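Local coordinates for N-acetylmuramoyl-L-alanine amidase domain-containing protein SAOUHSC_02979 (Staphylococcus aureus, PDB 5T1Q), which probably acts as a secreted amidase and is represented here by its C-terminal part, a glucosaminidase-family domain followed by a CHAP domain, at residues His106-Ile111 and Lys146-Asp151; Gly113-Asn118 and Arg140-Thr145. All coordinates share one frame; numbering follows the deposited sequence.

How the contacts relate
Contacts 1 and 2 lie side by side in the glucosaminidase-family part of the chain, their centres about 8 Å apart. Along the sequence, both segments of contact 2 fall between those of contact 1, so 106-111 and 146-151 bracket the antiparallel strands 119-128 and 131-140. Asp151 ties the two together: its OD2 forms a salt bridge with Arg140 NH1 at 2.7 Å and a probable hydrogen bond with Tyr142 OH at 2.6 Å. A second, weak link runs from Asn107 ND2 to Arg140 O. The sodium-binding residues His276, Asn279, Asn280 and Glu302 belong to the CHAP-family part, and neither contact includes any of them.

Contact 1. Residues His106-Ile111 and Lys146-Asp151; sequences HNLFGI and KESLKD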
loop_
_atom_site.group_PDB
_atom_site.type_symbol
_atom_site.label_atom_id
_atom_site.label_comp_id
_atom_site.label_asym_id
_atom_site.label_seq_id
_atom_site.Cartn_x
_atom_site.Cartn_y
_atom_site.Cartn_z
ATOM N N HIS A 106 -1.462 -10.122 -14.933
ATOM C CA HIS A 106 -2.757 -10.547 -14.365
ATOM C C HIS A 106 -2.727 -11.226 -12.970
ATOM O O HIS A 106 -3.677 -11.918 -12.598
ATOM C CB HIS A 106 -3.472 -11.482 -15.366
ATOM C CG HIS A 106 -3.646 -10.903 -16.740
ATOM N ND1 HIS A 106 -2.872 -11.289 -17.816
ATOM C CD2 HIS A 106 -4.522 -9.986 -17.219
ATOM C CE1 HIS A 106 -3.260 -10.632 -18.895
ATOM N NE2 HIS A 106 -4.260 -9.838 -18.562
ATOM N N ASN A 107 -1.658 -11.013 -12.205
ATOM C CA ASN A 107 -1.499 -11.620 -10.877
ATOM C C ASN A 107 -2.111 -10.662 -9.838
ATOM O O ASN A 107 -1.508 -9.657 -9.461
ATOM C CB ASN A 107 -0.009 -11.878 -10.637
ATOM C CG ASN A 107 0.286 -12.650 -9.357
ATOM O OD1 ASN A 107 -0.548 -12.770 -8.460
ATOM N ND2 ASN A 107 1.497 -13.186 -9.275
ATOM N N LEU A 108 -3.314 -10.993 -9.387
ATOM C CA LEU A 108 -4.061 -10.155 -8.460
ATOM C C LEU A 108 -3.754 -10.353 -6.986
ATOM O O LEU A 108 -4.092 -9.481 -6.170
ATOM C CB LEU A 108 -5.555 -10.406 -8.637
ATOM C CG LEU A 108 -6.141 -10.205 -10.019
ATOM C CD1 LEU A 108 -7.637 -10.451 -9.934
ATOM C CD2 LEU A 108 -5.843 -8.811 -10.540
ATOM N N PHE A 109 -3.121 -11.468 -6.637
ATOM C CA PHE A 109 -2.863 -11.796 -5.235
ATOM C C PHE A 109 -1.408 -11.763 -4.808
ATOM O O PHE A 109 -1.087 -12.149 -3.681
ATOM C CB PHE A 109 -3.466 -13.173 -4.944
ATOM C CG PHE A 109 -4.931 -13.226 -5.180
ATOM C CD1 PHE A 109 -5.429 -13.470 -6.445
ATOM C CD2 PHE A 109 -5.813 -12.982 -4.151
ATOM C CE1 PHE A 109 -6.788 -13.479 -6.678
ATOM C CE2 PHE A 109 -7.174 -12.998 -4.379
ATOM C CZ PHE A 109 -7.662 -13.237 -5.642
ATOM N N GLY A 110 -0.530 -11.297 -5.685
ATOM C CA GLY A 110 0.897 -11.245 -5.366
ATOM C C GLY A 110 1.488 -12.604 -5.031
ATOM O O GLY A 110 2.304 -12.729 -4.115
ATOM N N ILE A 111 1.079 -13.624 -5.777
ATOM C CA ILE A 111 1.570 -14.980 -5.551
ATOM C C ILE A 111 2.893 -15.145 -6.283
ATOM O O ILE A 111 2.964 -14.923 -7.493
ATOM C CB ILE A 111 0.564 -16.046 -6.023
ATOM C CG1 ILE A 111 -0.806 -15.799 -5.386
ATOM C CG2 ILE A 111 1.059 -17.451 -5.668
ATOM C CD1 ILE A 111 -1.880 -16.770 -5.832
ATOM N N LYS A 146 -8.694 -14.752 -14.831
ATOM C CA LYS A 146 -9.453 -15.981 -14.576
ATOM C C LYS A 146 -8.557 -17.005 -13.860
ATOM O O LYS A 146 -8.945 -17.562 -12.835
ATOM C CB LYS A 146 -9.975 -16.574 -15.891
ATOM C CG LYS A 146 -10.801 -17.850 -15.732
ATOM C CD LYS A 146 -11.312 -18.395 -17.064
ATOM C CE LYS A 146 -10.195 -18.951 -17.938
ATOM N NZ LYS A 146 -10.715 -19.512 -19.217
ATOM N N GLU A 147 -7.360 -17.232 -14.402
ATOM C CA GLU A 147 -6.422 -18.190 -13.818
ATOM C C GLU A 147 -5.825 -17.703 -12.493
ATOM O O GLU A 147 -5.358 -18.514 -11.703
ATOM C CB GLU A 147 -5.289 -18.559 -14.799
ATOM C CG GLU A 147 -5.714 -19.299 -16.076
ATOM C CD GLU A 147 -6.246 -18.392 -17.188
ATOM O OE1 GLU A 147 -6.869 -18.917 -18.145
ATOM O OE2 GLU A 147 -6.035 -17.160 -17.121
ATOM N N SER A 148 -5.823 -16.388 -12.259
ATOM C CA SER A 148 -5.300 -15.831 -11.004
ATOM C C SER A 148 -6.223 -16.160 -9.833
ATOM O O SER A 148 -5.768 -16.628 -8.792
ATOM C CB SER A 148 -5.115 -14.314 -11.119
ATOM O OG SER A 148 -4.589 -13.760 -9.922
ATOM N N LEU A 149 -7.514 -15.901 -10.012
ATOM C CA LEU A 149 -8.531 -16.199 -8.996
ATOM C C LEU A 149 -8.547 -17.695 -8.657
ATOM O O LEU A 149 -8.657 -18.078 -7.486
ATOM C CB LEU A 149 -9.915 -15.783 -9.504
ATOM C CG LEU A 149 -10.169 -14.291 -9.767
ATOM C CD1 LEU A 149 -11.380 -14.082 -10.674
ATOM C CD2 LEU A 149 -10.328 -13.527 -8.465
ATOM N N LYS A 150 -8.466 -18.524 -9.702
ATOM C CA LYS A 150 -8.434 -19.988 -9.565
ATOM C C LYS A 150 -7.157 -20.417 -8.819
ATOM O O LYS A 150 -7.208 -21.257 -7.914
ATOM C CB LYS A 150 -8.487 -20.633 -10.968
ATOM C CG LYS A 150 -8.397 -22.160 -11.076
ATOM C CD LYS A 150 -9.562 -22.878 -10.412
ATOM C CE LYS A 150 -9.852 -24.222 -11.078
ATOM N NZ LYS A 150 -8.697 -25.163 -11.124
ATOM N N ASP A 151 -6.027 -19.803 -9.169
ATOM C CA ASP A 151 -4.749 -20.177 -8.574
ATOM C C ASP A 151 -4.674 -19.795 -7.085
ATOM O O ASP A 151 -4.025 -20.488 -6.286
ATOM C CB ASP A 151 -3.589 -19.582 -9.370
ATOM C CG ASP A 151 -2.272 -20.298 -9.115
ATOM O OD1 ASP A 151 -2.294 -21.526 -8.887
ATOM O OD2 ASP A 151 -1.212 -19.637 -9.169
HETATM O O HOH W 1 -2.804 -14.935 -8.301
#
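Ser148 OG accepts a hydrogen bond from Leu108 N at 3.1 Å, and the N-H...O angle of 168° makes it nearly straight. This bond fastens the loop after helix 82-93 to helix 145-158, within a domain of the glucosaminidase family and lysozyme clan. The helix backbone puts Ser148 CB 3.2 Å from His106 O, and chi1 near -179° then swings OG toward Leu108 N. The same hydroxyl sits in the plane of the Phe109 ring, at its edge, with OG 3.6 Å from CD1. Farther round that edge, Leu149 CD2 packs against Phe109 CZ at 3.9 Å, so one rim of the phenyl faces two successive helix residues. The ring also stacks with Tyr152 and touches Met85 and Ala89, which puts it between helices 145-158 and 82-93.

A water forms the next shell. It lies 2.7 Å from Ser148 OG and donates to Asn107 OD1 at 3.1 Å, joining the helix hydroxyl to the amide that shapes the loop. Asn107 closes the loop on itself from both ends of its amide, a pairing consistent with the modelled orientation of that group. Its OD1 receives Ile111 N at 3.3 Å, while its ND2 donates to Ile111 O at 2.9 Å, the acceptor lying only 4° out of the amide plane.

Contact 2. Residues Gly113-Asn118 and Arg140-Thr145; sequences GAFEGN and RKYPST
Phe115 and Tyr142 make the dense part of this contact, their ring centroids 4.7 Å apart and their planes inclined at 47°. Tyr142 CD2 lies 3.4 Å above one face of the phenyl, displaced toward its rim, and Glu116 CG covers the opposite face. The phenyl is held between the tyrosine and its own neighbour in sequence. Phe115 CG is anti to the backbone N (chi1 176°), which sends the ring across the second segment until CE2 meets Pro143 CD at 3.9 Å. Beyond the pair, Glu147 and Asp151 of helix 145-158 also touch Phe115. Nearer the start of both segments, the extended chain of Arg140 runs along the backbone of Gly113 and Ala114, with its CG 3.5 Å from Ala114 N. The guanidinium is positioned by NE donating to Lys112 O, its NH1 end turned to Asp151.

Residues 115-118 form a type I' beta turn, closed by reciprocal backbone bonds: Phe115 N to Asn118 O at 2.9 Å, and Asn118 N to Phe115 O at 3.0 Å. The turn leads into strand 119-128, the antiparallel partner of strand 131-140.

The contact is looser at the solvent-exposed Asn118, where the one hydrogen bond across the segments is weak: Asn118 O takes it, as a second bond, from Lys141 N at 3.4 Å. Alongside it, Asn118 CB lies 3.6 Å from Lys141 O. The lysine chain then leads away from the loop, and its NZ bonds to Asn105 OD1.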
loop_
_atom_site.group_PDB
_atom_site.type_symbol
_atom_site.label_atom_id
_atom_site.label_comp_id
_atom_site.label_asym_id
_atom_site.label_seq_id
_atom_site.Cartn_x
_atom_site.Cartn_y
_atom_site.Cartn_z
ATOM N N GLY A 113 6.430 -17.229 -7.640
ATOM C CA GLY A 113 6.708 -18.452 -8.397
ATOM C C GLY A 113 6.408 -18.303 -9.886
ATOM O O GLY A 113 6.630 -17.243 -10.479
ATOM N N ALA A 114 5.918 -19.388 -10.483
ATOM C CA ALA A 114 5.554 -19.420 -11.897
ATOM C C ALA A 114 4.251 -20.195 -12.072
ATOM O O ALA A 114 3.905 -21.033 -11.244
ATOM C CB ALA A 114 6.661 -20.058 -12.709
ATOM N N PHE A 115 3.514 -19.870 -13.132
ATOM C CA PHE A 115 2.244 -20.528 -13.441
ATOM C C PHE A 115 2.324 -21.092 -14.849
ATOM O O PHE A 115 2.469 -20.337 -15.815
ATOM C CB PHE A 115 1.097 -19.531 -13.339
ATOM C CG PHE A 115 -0.241 -20.097 -13.733
ATOM C CD1 PHE A 115 -1.008 -20.811 -12.822
ATOM C CD2 PHE A 115 -0.740 -19.904 -15.019
ATOM C CE1 PHE A 115 -2.242 -21.328 -13.184
ATOM C CE2 PHE A 115 -1.975 -20.416 -15.384
ATOM C CZ PHE A 115 -2.727 -21.130 -14.465
ATOM N N GLU A 116 2.229 -22.417 -14.967
ATOM C CA GLU A 116 2.319 -23.104 -16.263
ATOM C C GLU A 116 3.630 -22.727 -16.995
ATOM O O GLU A 116 3.674 -22.616 -18.255
ATOM C CB GLU A 116 1.074 -22.812 -17.124
ATOM C CG GLU A 116 -0.249 -23.230 -16.474
ATOM C CD GLU A 116 -1.469 -23.029 -17.381
ATOM O OE1 GLU A 116 -1.322 -22.457 -18.486
ATOM O OE2 GLU A 116 -2.589 -23.443 -16.992
ATOM N N GLY A 117 4.687 -22.531 -16.182
ATOM C CA GLY A 117 6.012 -22.157 -16.684
ATOM C C GLY A 117 6.258 -20.676 -16.947
ATOM O O GLY A 117 7.365 -20.306 -17.335
ATOM N N ASN A 118 5.249 -19.828 -16.734
ATOM C CA ASN A 118 5.381 -18.390 -17.001
ATOM C C ASN A 118 5.584 -17.610 -15.692
ATOM O O ASN A 118 4.914 -17.865 -14.691
ATOM C CB ASN A 118 4.157 -17.884 -17.774
ATOM C CG ASN A 118 3.998 -18.564 -19.129
ATOM O OD1 ASN A 118 2.942 -19.114 -19.437
ATOM N ND2 ASN A 118 5.064 -18.570 -19.926
ATOM N N ARG A 140 4.074 -15.193 -10.388
ATOM C CA ARG A 140 3.325 -15.968 -11.352
ATOM C C ARG A 140 2.679 -15.047 -12.380
ATOM O O ARG A 140 2.082 -14.032 -12.025
ATOM C CB ARG A 140 2.272 -16.829 -10.642
ATOM C CG ARG A 140 2.880 -17.781 -9.621
ATOM C CD ARG A 140 1.873 -18.756 -9.030
ATOM N NE ARG A 140 2.497 -19.592 -8.000
ATOM C CZ ARG A 140 1.875 -20.536 -7.287
ATOM N NH1 ARG A 140 0.591 -20.802 -7.482
ATOM N NH2 ARG A 140 2.550 -21.221 -6.361
ATOM N N LYS A 141 2.860 -15.398 -13.650
ATOM C CA LYS A 141 2.326 -14.663 -14.786
ATOM C C LYS A 141 1.208 -15.519 -15.372
ATOM O O LYS A 141 1.447 -16.654 -15.790
ATOM C CB LYS A 141 3.446 -14.448 -15.803
ATOM C CG LYS A 141 3.088 -13.691 -17.071
ATOM C CD LYS A 141 4.313 -13.631 -17.973
ATOM C CE LYS A 141 4.026 -12.969 -19.304
ATOM N NZ LYS A 141 3.735 -11.527 -19.146
ATOM N N TYR A 142 -0.012 -14.986 -15.374
ATOM C CA TYR A 142 -1.176 -15.718 -15.858
ATOM C C TYR A 142 -1.655 -15.191 -17.201
ATOM O O TYR A 142 -1.395 -14.041 -17.529
ATOM C CB TYR A 142 -2.316 -15.578 -14.862
ATOM C CG TYR A 142 -1.981 -15.982 -13.448
ATOM C CD1 TYR A 142 -1.506 -15.050 -12.533
ATOM C CD2 TYR A 142 -2.172 -17.289 -13.012
ATOM C CE1 TYR A 142 -1.216 -15.412 -11.229
ATOM C CE2 TYR A 142 -1.884 -17.656 -11.710
ATOM C CZ TYR A 142 -1.410 -16.714 -10.820
ATOM O OH TYR A 142 -1.129 -17.073 -9.523
ATOM N N PRO A 143 -2.365 -16.032 -17.987
ATOM C CA PRO A 143 -2.914 -15.552 -19.269
ATOM C C PRO A 143 -4.004 -14.490 -19.075
ATOM O O PRO A 143 -4.203 -13.642 -19.942
ATOM C CB PRO A 143 -3.522 -16.817 -19.903
ATOM C CG PRO A 143 -2.947 -17.969 -19.159
ATOM C CD PRO A 143 -2.599 -17.475 -17.791
ATOM N N SER A 144 -4.716 -14.575 -17.950
ATOM C CA SER A 144 -5.775 -13.626 -17.609
ATOM C C SER A 144 -6.073 -13.695 -16.106
ATOM O O SER A 144 -5.514 -14.531 -15.388
ATOM C CB SER A 144 -7.044 -13.935 -18.403
ATOM O OG SER A 144 -7.595 -15.178 -18.020
ATOM N N THR A 145 -6.955 -12.821 -15.631
ATOM C CA THR A 145 -7.327 -12.818 -14.218
ATOM C C THR A 145 -8.175 -14.038 -13.837
ATOM O O THR A 145 -8.361 -14.313 -12.656
ATOM C CB THR A 145 -8.054 -11.525 -13.817
ATOM O OG1 THR A 145 -9.236 -11.376 -14.598
ATOM C CG2 THR A 145 -7.156 -10.321 -14.036
#